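Local coordinates for oxysterol-binding protein homolog 3 (Saccharomyces cerevisiae, PDB 4IC4) that transfers lipids between membranes through the cytosol, carrying each in a hydrophobic pocket in phosphoinositide-coupled transport, and here comprises its OSBP-related domain, at residues 79-84 against 102-107; 85-90 against 95-100; 91-96 against 261-266; 199-204 against 219-224; 214-219 against 236-241. All coordinates share one frame; numbering follows the deposited sequence.

Contact 1. Residues 79-84 against 102-107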
# COMPACT_ATOMS: atom_id res chain seq x y z
N PHE A 79 -0.67 2.85 5.67
CA PHE A 79 -1.18 3.27 6.97
C PHE A 79 -0.57 2.59 8.20
O PHE A 79 -1.09 2.72 9.31
CB PHE A 79 -2.71 3.11 6.98
CG PHE A 79 -3.40 4.04 6.02
CD1 PHE A 79 -3.67 5.36 6.39
CD2 PHE A 79 -3.73 3.62 4.74
CE1 PHE A 79 -4.24 6.24 5.48
CE2 PHE A 79 -4.31 4.50 3.83
CZ PHE A 79 -4.56 5.82 4.20
N GLU A 80 0.54 1.89 8.00
CA GLU A 80 1.21 1.22 9.12
C GLU A 80 1.52 2.21 10.24
O GLU A 80 1.41 1.87 11.42
CB GLU A 80 2.52 0.57 8.65
CG GLU A 80 3.29 -0.11 9.78
CD GLU A 80 4.63 -0.69 9.35
OE1 GLU A 80 4.96 -0.65 8.14
OE2 GLU A 80 5.35 -1.20 10.24
N TYR A 81 1.90 3.43 9.87
CA TYR A 81 2.25 4.45 10.86
C TYR A 81 1.21 5.57 10.95
O TYR A 81 1.55 6.75 11.08
CB TYR A 81 3.64 5.02 10.54
CG TYR A 81 4.73 3.97 10.52
CD1 TYR A 81 5.32 3.50 11.69
CD2 TYR A 81 5.14 3.40 9.31
CE1 TYR A 81 6.30 2.50 11.67
CE2 TYR A 81 6.12 2.40 9.27
CZ TYR A 81 6.69 1.96 10.45
OH TYR A 81 7.65 0.97 10.40
N ALA A 82 -0.05 5.16 10.87
CA ALA A 82 -1.18 6.08 10.96
C ALA A 82 -1.13 6.99 12.19
O ALA A 82 -1.64 8.12 12.14
CB ALA A 82 -2.48 5.29 10.94
N PRO A 83 -0.56 6.52 13.31
CA PRO A 83 -0.51 7.41 14.49
C PRO A 83 0.18 8.74 14.21
O PRO A 83 -0.01 9.71 14.94
CB PRO A 83 0.21 6.56 15.53
CG PRO A 83 -0.28 5.18 15.20
CD PRO A 83 -0.20 5.14 13.69
N LEU A 84 1.00 8.79 13.16
CA LEU A 84 1.68 10.03 12.80
C LEU A 84 0.64 11.07 12.38
O LEU A 84 0.81 12.27 12.64
CB LEU A 84 2.64 9.80 11.63
CG LEU A 84 3.96 9.09 11.95
CD1 LEU A 84 4.68 8.74 10.66
CD2 LEU A 84 4.84 9.99 12.82
N ALA A 102 4.04 10.42 4.96
CA ALA A 102 4.16 10.23 3.52
C ALA A 102 5.37 9.40 3.10
O ALA A 102 5.32 8.65 2.13
CB ALA A 102 4.20 11.59 2.82
N ILE A 103 6.47 9.54 3.84
CA ILE A 103 7.70 8.82 3.54
C ILE A 103 7.75 7.43 4.19
O ILE A 103 8.36 6.51 3.65
CB ILE A 103 8.92 9.62 4.04
CG1 ILE A 103 9.02 10.95 3.28
CG2 ILE A 103 10.20 8.80 3.87
CD1 ILE A 103 10.05 11.91 3.85
N SER A 104 7.08 7.29 5.33
CA SER A 104 7.12 6.05 6.09
C SER A 104 6.83 4.74 5.37
O SER A 104 7.44 3.72 5.68
CB SER A 104 6.20 6.14 7.32
OG SER A 104 4.84 6.22 6.96
N PHE A 105 5.92 4.76 4.40
CA PHE A 105 5.58 3.53 3.71
C PHE A 105 6.78 2.87 3.02
O PHE A 105 6.80 1.66 2.83
CB PHE A 105 4.47 3.77 2.68
CG PHE A 105 4.97 4.29 1.37
CD1 PHE A 105 5.36 5.61 1.23
CD2 PHE A 105 5.09 3.43 0.27
CE1 PHE A 105 5.87 6.08 0.02
CE2 PHE A 105 5.60 3.89 -0.94
CZ PHE A 105 5.99 5.22 -1.07
N LEU A 106 7.78 3.67 2.65
CA LEU A 106 8.96 3.13 1.98
C LEU A 106 9.70 2.11 2.84
O LEU A 106 10.35 1.21 2.31
CB LEU A 106 9.93 4.26 1.62
CG LEU A 106 9.48 5.23 0.53
CD1 LEU A 106 10.43 6.43 0.51
CD2 LEU A 106 9.47 4.53 -0.82
N SER A 107 9.58 2.26 4.15
CA SER A 107 10.27 1.38 5.09
C SER A 107 9.97 -0.11 4.97
O SER A 107 10.73 -0.93 5.49
CB SER A 107 9.99 1.83 6.53
OG SER A 107 8.62 1.69 6.87
O HOH W 1 7.68 -0.44 8.24
O HOH W 2 2.54 4.55 7.36
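The ring of Tyr-81 meets two serines of 102-107 obliquely: Ser-104 CB lies 3.5 Å from Tyr-81 CD2, and Ser-107 OG lies 3.5 Å from Tyr-81 CE2. One face of the same ring is taken by its chain neighbour, Glu-80 CG, 3.8 Å above the plane and displaced toward the rim. Trp-283 of strand 281-284 meets the tyrosine edge-to-face and also touches both serines. With CG anti to the carbonyl carbon (chi1 -58°), the tyrosine reaches along the 102-107 backbone and spans one turn of it.

No direct hydrogen bond joins the segments; two waters do the work instead. Water 1 is held by three groups, donating to Glu-80 OE1 and Ser-107 OG and bonding to Tyr-81 OH at 2.6 Å. The tyrosine hydroxyl also pairs with Gly-286 N. Water 2 accepts from Tyr-81 N and donates to Ser-104 OG at 2.9 Å, while that hydroxyl is also bonded to Phe-101 O. The hydroxyl of Ser-107 donates to Ser-104 O at 2.6 Å, nearly along the C=O axis (168°). That bond holds the side chain's rotation where the tyrosine ring touches it, and Ser-107 N donates to the same oxygen.

The pairing sets a type I beta turn, Phe-79 to Ala-82, at the entrance of helix 83-88 beside the point where helix 94-104 tightens into a 3-10 turn, a water-bridged junction within the helical part of the OSBP-related domain that packs against the beta barrel.

Contact 2. Residues 85-90 against 95-100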
# COMPACT_ATOMS: atom_id res chain seq x y z
N LEU A 85 -0.42 10.61 11.73
CA LEU A 85 -1.48 11.52 11.30
C LEU A 85 -2.23 12.04 12.52
O LEU A 85 -2.57 13.23 12.60
CB LEU A 85 -2.45 10.80 10.36
CG LEU A 85 -1.81 10.30 9.06
CD1 LEU A 85 -2.86 9.61 8.20
CD2 LEU A 85 -1.18 11.47 8.31
N THR A 86 -2.49 11.15 13.47
CA THR A 86 -3.18 11.54 14.69
C THR A 86 -2.33 12.56 15.44
O THR A 86 -2.85 13.57 15.91
CB THR A 86 -3.45 10.30 15.57
OG1 THR A 86 -4.27 9.38 14.84
CG2 THR A 86 -4.17 10.71 16.86
N LYS A 87 -1.03 12.32 15.51
CA LYS A 87 -0.13 13.25 16.20
C LYS A 87 -0.11 14.58 15.47
O LYS A 87 -0.01 15.64 16.09
CB LYS A 87 1.28 12.67 16.28
CG LYS A 87 2.27 13.58 16.99
CD LYS A 87 3.66 12.96 17.10
CE LYS A 87 3.68 11.76 18.03
NZ LYS A 87 2.91 10.61 17.48
N ALA A 88 -0.19 14.52 14.14
CA ALA A 88 -0.18 15.73 13.33
C ALA A 88 -1.33 16.67 13.70
O ALA A 88 -1.14 17.88 13.77
CB ALA A 88 -0.25 15.37 11.84
N THR A 89 -2.51 16.11 13.95
CA THR A 89 -3.67 16.92 14.31
C THR A 89 -3.55 17.53 15.70
O THR A 89 -4.39 18.34 16.10
CB THR A 89 -4.99 16.09 14.29
OG1 THR A 89 -4.96 15.12 15.35
CG2 THR A 89 -5.17 15.39 12.96
N GLN A 90 -2.50 17.17 16.42
CA GLN A 90 -2.30 17.68 17.78
C GLN A 90 -1.06 18.56 17.91
O GLN A 90 -0.74 19.04 19.00
CB GLN A 90 -2.21 16.51 18.75
CG GLN A 90 -3.32 15.48 18.56
CD GLN A 90 -3.10 14.20 19.35
OE1 GLN A 90 -1.96 13.82 19.63
NE2 GLN A 90 -4.19 13.52 19.68
N ILE A 95 2.44 19.65 9.06
CA ILE A 95 3.06 19.13 7.85
C ILE A 95 4.34 18.35 8.13
O ILE A 95 4.76 17.54 7.32
CB ILE A 95 3.33 20.25 6.81
CG1 ILE A 95 3.45 19.63 5.41
CG2 ILE A 95 4.60 21.01 7.16
CD1 ILE A 95 3.39 20.63 4.27
N THR A 96 4.97 18.59 9.28
CA THR A 96 6.19 17.86 9.61
C THR A 96 5.84 16.39 9.80
O THR A 96 6.54 15.50 9.31
CB THR A 96 6.84 18.38 10.92
OG1 THR A 96 5.90 18.31 11.99
CG2 THR A 96 7.31 19.81 10.75
N PHE A 97 4.74 16.13 10.50
CA PHE A 97 4.32 14.76 10.75
C PHE A 97 3.63 14.13 9.54
O PHE A 97 3.73 12.92 9.31
CB PHE A 97 3.43 14.71 11.99
CG PHE A 97 4.14 15.16 13.24
CD1 PHE A 97 4.17 16.50 13.59
CD2 PHE A 97 4.86 14.25 14.00
CE1 PHE A 97 4.93 16.93 14.68
CE2 PHE A 97 5.61 14.67 15.09
CZ PHE A 97 5.65 16.01 15.43
N VAL A 98 2.94 14.95 8.75
CA VAL A 98 2.30 14.44 7.55
C VAL A 98 3.41 14.01 6.60
O VAL A 98 3.30 13.00 5.91
CB VAL A 98 1.40 15.50 6.88
CG1 VAL A 98 0.88 14.98 5.55
CG2 VAL A 98 0.24 15.85 7.79
N SER A 99 4.50 14.78 6.57
CA SER A 99 5.63 14.44 5.71
C SER A 99 6.25 13.11 6.15
O SER A 99 6.58 12.27 5.33
CB SER A 99 6.69 15.55 5.76
OG SER A 99 6.18 16.75 5.22
N ALA A 100 6.40 12.94 7.46
CA ALA A 100 6.95 11.69 7.99
C ALA A 100 6.05 10.54 7.56
O ALA A 100 6.52 9.48 7.14
CB ALA A 100 7.03 11.76 9.52
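Lys-87 lays its aliphatic chain over one face of the Phe-97 ring. In this CH-pi contact CG stands 4.2 Å from the ring centroid, 22° off the normal, and farther along the lysine CD comes within 3.3 Å of Phe-97 CE2. The lysine starts with CG anti to its backbone nitrogen (chi1 -180°), then bends at chi3 and chi4, which keeps the methylenes on the ring before the ammonium turns off.

Purely apolar contacts lie on the inner side. Ala-88 CB sits 3.7 Å from Phe-97 CB and 4.1 Å from Val-98 CG2, and its small size lets the backbones approach, with the CA atoms of Ala-88 and Phe-97 only 5.3 Å apart. Leu-187 and Phe-189 of strand 177-189 continue this layer beneath the helices.

Were an alanine here in place of Phe-97, the methylenes of Lys-87 would probably be left without the face they lie on, and that chain set free to turn.

No hydrogen bond crosses the contact; Ser-99 N and Ser-99 OG grip Ile-95 O from opposite faces of its plane, and OG also pairs with Ser-231. Helices 83-88 and 94-104, antiparallel and joined by a short turn, form an alpha-alpha hairpin.

Contact 3. Residues 91-96 against 261-266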
# COMPACT_ATOMS: atom_id res chain seq x y z
N ARG A 91 -0.37 18.80 16.79
CA ARG A 91 0.84 19.61 16.80
C ARG A 91 0.67 20.92 16.03
O ARG A 91 -0.18 21.02 15.15
CB ARG A 91 2.00 18.82 16.18
CG ARG A 91 2.35 17.55 16.95
CD ARG A 91 3.33 17.84 18.08
NE ARG A 91 4.64 18.24 17.56
CZ ARG A 91 5.72 18.40 18.31
NH1 ARG A 91 6.87 18.76 17.74
NH2 ARG A 91 5.67 18.21 19.62
N PRO A 92 1.47 21.95 16.37
CA PRO A 92 1.39 23.25 15.70
C PRO A 92 1.99 23.25 14.29
O PRO A 92 1.67 24.12 13.48
CB PRO A 92 2.14 24.17 16.66
CG PRO A 92 3.21 23.27 17.19
CD PRO A 92 2.45 21.99 17.47
N ASP A 93 2.86 22.28 14.02
CA ASP A 93 3.52 22.15 12.72
C ASP A 93 3.13 20.80 12.12
O ASP A 93 3.98 19.93 11.93
CB ASP A 93 5.03 22.24 12.91
CG ASP A 93 5.57 21.15 13.83
OD1 ASP A 93 4.97 20.92 14.90
OD2 ASP A 93 6.60 20.54 13.48
N PRO A 94 1.84 20.62 11.80
CA PRO A 94 1.34 19.36 11.23
C PRO A 94 2.03 18.80 9.99
O PRO A 94 2.18 17.58 9.88
CB PRO A 94 -0.13 19.66 10.99
CG PRO A 94 -0.14 21.14 10.71
CD PRO A 94 0.79 21.64 11.79
N ILE A 95 2.44 19.65 9.06
CA ILE A 95 3.06 19.13 7.85
C ILE A 95 4.34 18.35 8.13
O ILE A 95 4.76 17.54 7.32
CB ILE A 95 3.33 20.25 6.81
CG1 ILE A 95 3.45 19.63 5.41
CG2 ILE A 95 4.60 21.01 7.16
CD1 ILE A 95 3.39 20.63 4.27
N THR A 96 4.97 18.59 9.28
CA THR A 96 6.19 17.86 9.61
C THR A 96 5.84 16.39 9.80
O THR A 96 6.54 15.50 9.31
CB THR A 96 6.84 18.38 10.92
OG1 THR A 96 5.90 18.31 11.99
CG2 THR A 96 7.31 19.81 10.75
N LYS A 261 7.46 28.72 11.07
CA LYS A 261 8.78 28.99 10.50
C LYS A 261 9.34 27.84 9.68
O LYS A 261 8.84 26.72 9.72
CB LYS A 261 9.76 29.34 11.62
CG LYS A 261 9.41 30.61 12.41
CD LYS A 261 10.03 31.88 11.81
CE LYS A 261 9.56 32.17 10.39
NZ LYS A 261 10.18 31.26 9.38
N LYS A 262 10.40 28.14 8.92
CA LYS A 262 11.05 27.14 8.09
C LYS A 262 11.79 26.12 8.94
O LYS A 262 12.46 26.48 9.91
CB LYS A 262 12.03 27.81 7.12
CG LYS A 262 11.36 28.73 6.11
CD LYS A 262 12.38 29.32 5.15
CE LYS A 262 11.71 30.22 4.12
NZ LYS A 262 12.68 30.79 3.16
N GLU A 263 11.66 24.85 8.57
CA GLU A 263 12.31 23.78 9.30
C GLU A 263 12.87 22.75 8.33
O GLU A 263 12.46 22.69 7.17
CB GLU A 263 11.30 23.10 10.23
CG GLU A 263 10.62 24.04 11.22
CD GLU A 263 9.49 23.37 11.97
OE1 GLU A 263 8.49 22.98 11.32
OE2 GLU A 263 9.59 23.24 13.21
N THR A 264 13.80 21.95 8.81
CA THR A 264 14.41 20.91 7.99
C THR A 264 14.43 19.60 8.76
O THR A 264 14.66 19.58 9.97
CB THR A 264 15.84 21.29 7.57
OG1 THR A 264 15.81 22.48 6.76
CG2 THR A 264 16.47 20.17 6.77
N LEU A 265 14.18 18.51 8.05
CA LEU A 265 14.18 17.18 8.65
C LEU A 265 15.16 16.32 7.88
O LEU A 265 15.45 16.58 6.71
CB LEU A 265 12.78 16.56 8.55
CG LEU A 265 11.56 17.42 8.88
CD1 LEU A 265 10.30 16.59 8.68
CD2 LEU A 265 11.63 17.94 10.31
N ALA A 266 15.68 15.28 8.53
CA ALA A 266 16.62 14.39 7.88
C ALA A 266 16.58 13.00 8.50
O ALA A 266 16.28 12.85 9.68
CB ALA A 266 18.03 14.95 7.97
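Thr-96 and Glu-263 make the tight part of this contact. The methyl CG2 of Thr-96 rests 3.4 Å from Glu-263 OE1, brought there because CG2 is anti to the carbonyl carbon while OG1 turns back toward its own segment. Below it, Leu-265 CD1 approaches the backbone at 4.0 Å from Thr-96 O. The threonine hydroxyl OG1 lies 2.5 Å from Asp-93 O and 2.8 Å from Asp-93 OD2. Thr-96 N donates to Asp-93 O as well, which ties Asp-93 to the first turn of helix 94-104.

The other side is looser and more polar. Glu-263, its chain extended beyond CG, points its carboxylate at that of Asp-93. The two flat groups are turned 65° apart, and Asp-93 OD2 stands 3.8 Å from Glu-263 OE1. These like charges would tend to repel and might raise the affinity of one of them for a proton. Arg-91, whose NE makes a long salt bridge to Asp-93 OD1, probably offsets part of this, whereas Arg-91 NH1 remains 6.9 Å from Glu-263 OE2.

Within the OSBP-related domain the contact joins the segment that opens helix 94-104 to strand 263-268, whose antiparallel neighbours are 247-253 and 272-275: the start of a helix laid against antiparallel strands of the beta barrel.

Contact 4. Residues 199-204 against 219-224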
# COMPACT_ATOMS: atom_id res chain seq x y z
N THR A 199 1.67 12.92 -4.04
CA THR A 199 1.74 11.74 -4.89
C THR A 199 2.93 10.97 -4.33
O THR A 199 3.97 11.56 -4.05
CB THR A 199 2.01 12.12 -6.36
OG1 THR A 199 0.86 12.79 -6.90
CG2 THR A 199 2.30 10.88 -7.20
N GLN A 200 2.78 9.66 -4.15
CA GLN A 200 3.89 8.89 -3.61
C GLN A 200 5.12 8.99 -4.51
O GLN A 200 5.00 9.03 -5.74
CB GLN A 200 3.48 7.43 -3.41
CG GLN A 200 2.62 7.25 -2.16
CD GLN A 200 2.36 5.81 -1.79
OE1 GLN A 200 1.90 5.52 -0.69
NE2 GLN A 200 2.65 4.90 -2.72
N PRO A 201 6.31 9.04 -3.91
CA PRO A 201 7.55 9.15 -4.68
C PRO A 201 7.84 7.95 -5.57
O PRO A 201 7.35 6.85 -5.33
CB PRO A 201 8.61 9.33 -3.60
CG PRO A 201 8.06 8.52 -2.48
CD PRO A 201 6.60 8.92 -2.47
N THR A 202 8.64 8.19 -6.60
CA THR A 202 9.04 7.16 -7.54
C THR A 202 10.08 6.27 -6.86
O THR A 202 10.91 6.76 -6.10
CB THR A 202 9.69 7.78 -8.79
OG1 THR A 202 8.77 8.69 -9.41
CG2 THR A 202 10.09 6.70 -9.78
N THR A 203 10.01 4.97 -7.13
CA THR A 203 10.98 4.04 -6.58
C THR A 203 11.56 3.26 -7.74
O THR A 203 10.96 3.20 -8.82
CB THR A 203 10.35 3.05 -5.57
OG1 THR A 203 9.28 2.34 -6.20
CG2 THR A 203 9.83 3.80 -4.35
N ILE A 204 12.73 2.66 -7.54
CA ILE A 204 13.38 1.89 -8.59
C ILE A 204 13.83 0.53 -8.07
O ILE A 204 14.39 0.42 -6.98
CB ILE A 204 14.63 2.63 -9.14
CG1 ILE A 204 14.24 4.03 -9.62
CG2 ILE A 204 15.25 1.82 -10.27
CD1 ILE A 204 13.30 4.05 -10.81
N ASN A 219 14.69 10.77 -6.99
CA ASN A 219 14.20 12.11 -7.23
C ASN A 219 13.65 12.78 -5.98
O ASN A 219 14.25 12.69 -4.91
CB ASN A 219 13.13 12.08 -8.34
CG ASN A 219 13.70 11.67 -9.68
OD1 ASN A 219 12.96 11.35 -10.61
ND2 ASN A 219 15.03 11.69 -9.80
N GLU A 220 12.49 13.42 -6.11
CA GLU A 220 11.89 14.13 -4.99
C GLU A 220 10.37 14.18 -5.14
O GLU A 220 9.82 13.75 -6.15
CB GLU A 220 12.42 15.56 -4.95
CG GLU A 220 11.98 16.39 -6.15
CD GLU A 220 13.09 17.28 -6.70
OE1 GLU A 220 13.59 18.14 -5.95
OE2 GLU A 220 13.45 17.11 -7.88
N PHE A 221 9.70 14.71 -4.12
CA PHE A 221 8.25 14.88 -4.15
C PHE A 221 7.86 15.87 -3.07
O PHE A 221 8.63 16.11 -2.13
CB PHE A 221 7.53 13.53 -3.97
CG PHE A 221 7.38 13.08 -2.55
CD1 PHE A 221 6.17 13.26 -1.88
CD2 PHE A 221 8.42 12.43 -1.89
CE1 PHE A 221 6.00 12.79 -0.58
CE2 PHE A 221 8.26 11.95 -0.59
CZ PHE A 221 7.05 12.13 0.07
N GLU A 222 6.69 16.47 -3.20
CA GLU A 222 6.25 17.46 -2.23
C GLU A 222 4.88 17.18 -1.63
O GLU A 222 4.03 16.54 -2.24
CB GLU A 222 6.22 18.86 -2.87
CG GLU A 222 7.52 19.26 -3.56
CD GLU A 222 7.56 20.73 -3.94
OE1 GLU A 222 6.59 21.21 -4.56
OE2 GLU A 222 8.56 21.40 -3.61
N VAL A 223 4.70 17.65 -0.41
CA VAL A 223 3.43 17.52 0.30
C VAL A 223 2.92 18.95 0.39
O VAL A 223 3.67 19.85 0.78
CB VAL A 223 3.63 16.96 1.71
CG1 VAL A 223 2.30 16.97 2.46
CG2 VAL A 223 4.18 15.54 1.63
N HIS A 224 1.67 19.16 0.03
CA HIS A 224 1.09 20.50 0.06
C HIS A 224 -0.12 20.60 0.98
O HIS A 224 -0.98 19.72 1.00
CB HIS A 224 0.70 20.92 -1.36
CG HIS A 224 1.87 21.10 -2.27
ND1 HIS A 224 2.75 22.16 -2.17
CD2 HIS A 224 2.32 20.33 -3.30
CE1 HIS A 224 3.69 22.04 -3.09
NE2 HIS A 224 3.45 20.94 -3.78
O HOH W 3 3.52 15.09 -4.48
O HOH W 4 10.05 10.78 -6.23
O HOH W 5 10.36 10.19 -11.26
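Glu-222 O receives a hydrogen bond from water 3 at 2.7 Å, and the same water accepts from Thr-199 N at 2.9 Å, so one solvent molecule links the two segments. Farther along, water 4 does much the same, accepting from Thr-202 N and donating to Glu-220 O at 3.0 Å. A third bridge runs between side chains: water 5 donates to Asn-219 OD1 and bonds to Thr-202 OG1 at 2.9 Å, while that hydroxyl also pairs with Asn-180 ND2.

The waters occupy the place where strand pairing lapses. Strands 195-199 and 203-206 both run antiparallel to strand 214-225, the latter forming a beta hairpin with it, and between them, around Gln-200 and Pro-201, there is a break in direct pairing. It resumes where Thr-202 bonds through its backbone to Val-218.

On the apolar side, Pro-201 lies flat against Phe-221, the two side chains side by side and pointing the same way. Pro-201 CD sits over the centre of the ring, 3.9 Å from its centroid and 11° off the normal, a CH-pi contact. Pro-201 CB is closer to the rim, 3.5 Å from Phe-221 CD2. The ring owes this position to a chi1 of 83°, which sets CG between the backbone nitrogen and the carbonyl carbon. The carbonyl of Thr-199 comes in obliquely, its O 3.5 Å from Phe-221 CD1. Beyond these segments, Ala-102 and Ile-103 of helix 94-104 touch Phe-221, and Phe-105 touches Pro-201.

Contact 5. Residues 214-219 against 236-241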
# COMPACT_ATOMS: atom_id res chain seq x y z
N TYR A 214 16.97 -5.11 -5.03
CA TYR A 214 16.57 -4.17 -3.98
C TYR A 214 15.86 -2.96 -4.58
O TYR A 214 15.91 -2.73 -5.78
CB TYR A 214 17.78 -3.73 -3.15
CG TYR A 214 18.77 -2.84 -3.88
CD1 TYR A 214 18.57 -1.46 -3.97
CD2 TYR A 214 19.91 -3.38 -4.47
CE1 TYR A 214 19.48 -0.64 -4.64
CE2 TYR A 214 20.83 -2.57 -5.13
CZ TYR A 214 20.61 -1.21 -5.21
OH TYR A 214 21.52 -0.41 -5.87
N MET A 215 15.19 -2.20 -3.72
CA MET A 215 14.47 -1.02 -4.15
C MET A 215 14.93 0.21 -3.40
O MET A 215 15.38 0.12 -2.25
CB MET A 215 12.97 -1.19 -3.94
CG MET A 215 12.31 -2.12 -4.93
SD MET A 215 10.59 -2.44 -4.51
CE MET A 215 9.88 -0.79 -4.66
N GLU A 216 14.82 1.36 -4.04
CA GLU A 216 15.21 2.62 -3.42
C GLU A 216 14.42 3.76 -4.05
O GLU A 216 14.10 3.73 -5.25
CB GLU A 216 16.72 2.87 -3.59
CG GLU A 216 17.15 3.25 -4.99
CD GLU A 216 18.65 3.42 -5.13
OE1 GLU A 216 19.09 4.03 -6.13
OE2 GLU A 216 19.39 2.95 -4.24
N PRO A 217 14.06 4.78 -3.25
CA PRO A 217 13.31 5.91 -3.79
C PRO A 217 14.27 6.80 -4.57
O PRO A 217 15.48 6.78 -4.32
CB PRO A 217 12.79 6.59 -2.53
CG PRO A 217 13.88 6.35 -1.55
CD PRO A 217 14.24 4.90 -1.80
N VAL A 218 13.74 7.56 -5.52
CA VAL A 218 14.56 8.45 -6.32
C VAL A 218 13.90 9.81 -6.51
O VAL A 218 12.72 9.98 -6.22
CB VAL A 218 14.84 7.85 -7.72
CG1 VAL A 218 15.66 6.58 -7.59
CG2 VAL A 218 13.53 7.58 -8.45
N ASN A 219 14.69 10.77 -6.99
CA ASN A 219 14.20 12.11 -7.23
C ASN A 219 13.65 12.78 -5.98
O ASN A 219 14.25 12.69 -4.91
CB ASN A 219 13.13 12.08 -8.34
CG ASN A 219 13.70 11.67 -9.68
OD1 ASN A 219 12.96 11.35 -10.61
ND2 ASN A 219 15.03 11.69 -9.80
N ASP A 236 18.59 10.92 -1.37
CA ASP A 236 20.01 10.90 -1.74
C ASP A 236 20.20 10.17 -3.06
O ASP A 236 19.53 9.18 -3.34
CB ASP A 236 20.84 10.19 -0.66
CG ASP A 236 20.91 10.97 0.63
OD1 ASP A 236 20.41 12.11 0.68
OD2 ASP A 236 21.48 10.44 1.61
N LYS A 237 21.13 10.66 -3.88
CA LYS A 237 21.39 10.01 -5.15
C LYS A 237 22.43 8.91 -5.00
O LYS A 237 23.48 9.12 -4.39
CB LYS A 237 21.86 11.02 -6.20
CG LYS A 237 22.06 10.40 -7.57
CD LYS A 237 22.42 11.42 -8.63
CE LYS A 237 22.63 10.75 -9.98
NZ LYS A 237 21.41 10.03 -10.45
N ALA A 238 22.13 7.75 -5.56
CA ALA A 238 23.04 6.61 -5.49
C ALA A 238 22.78 5.70 -6.69
O ALA A 238 21.65 5.26 -6.91
CB ALA A 238 22.82 5.84 -4.19
N GLY A 239 23.83 5.42 -7.46
CA GLY A 239 23.66 4.56 -8.62
C GLY A 239 24.92 3.95 -9.19
O GLY A 239 24.99 3.72 -10.40
N MET A 240 25.91 3.67 -8.35
CA MET A 240 27.15 3.07 -8.85
C MET A 240 28.15 2.63 -7.78
O MET A 240 29.03 1.82 -8.06
CB MET A 240 27.84 4.02 -9.83
CG MET A 240 29.07 3.42 -10.50
SD MET A 240 29.75 4.46 -11.80
CE MET A 240 28.89 3.79 -13.24
N PHE A 241 28.03 3.16 -6.56
CA PHE A 241 28.97 2.77 -5.52
C PHE A 241 28.44 2.87 -4.09
O PHE A 241 28.59 1.93 -3.31
CB PHE A 241 30.24 3.62 -5.65
CG PHE A 241 31.43 3.03 -4.94
CD1 PHE A 241 31.48 2.96 -3.55
CD2 PHE A 241 32.51 2.54 -5.67
CE1 PHE A 241 32.57 2.40 -2.89
CE2 PHE A 241 33.61 1.98 -5.02
CZ PHE A 241 33.64 1.91 -3.63
O HOH W 6 17.73 8.18 -5.01
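Glu-216 points its carboxylate from strand 214-225 at the backbone of Ala-238, and its OE1 stands 2.9 Å from Ala-238 O. Both atoms are acceptors, so this is a close approach and not a hydrogen bond. Strand 214-225 pairs antiparallel with 230-235 in the beta barrel, and residues 236-241 belong to the loop that follows the latter. Beside the two oxygens, Glu-216 OE2 comes no nearer than 4.5 Å to Ala-238 CB, a loose contact.

What holds the carboxylate there lies one shell out. Lys-206 NZ forms a salt bridge to OE1, and Ser-245 N donates to OE2, so each oxygen has its own partner. The nearby ammonium probably offsets the unfavourable meeting of OE1 with the carbonyl and would favour a charged carboxylate. CG sits between the backbone nitrogen and the carbonyl carbon (chi1 73°), and the extended chain beyond it brings the carboxylate to the loop. With an alanine here, Lys-206 would probably lose its counter-charge and Ser-245 N its acceptor.

Farther out, the backbone places the strand: Glu-216 pairs with Ile-204, and Asn-219 with Phe-235. Solvent adds another tie, since water 6 lies within hydrogen-bonding range of both segments, though it has more acceptors about it than protons to give. It sits 2.7 Å from Pro-217 O and 2.7 Å from Asp-236 O, and the latter oxygen also accepts from Ser-245 OG.

Overall arrangement
Contacts 1 and 2 both join helices 83-88 and 94-104, their centres 11 Å apart, and Leu-84 O meets Phe-97 CB at 3.6 Å where they adjoin. Contact 3, about 9 Å from contact 2 between centres, shares Ile-95 and Thr-96 with it and carries the second helix to the strands. Contact 4 lies under the same helix: Ile-95 CD1 is 3.6 Å from Val-223 O. Contacts 4 and 5 share Asn-219 and strand 214-225, with centres 13 Å apart. Contact 5 is the outlier, about 26 Å from contact 2 between centres. All five lie away from the residues that bind the phosphoinositide.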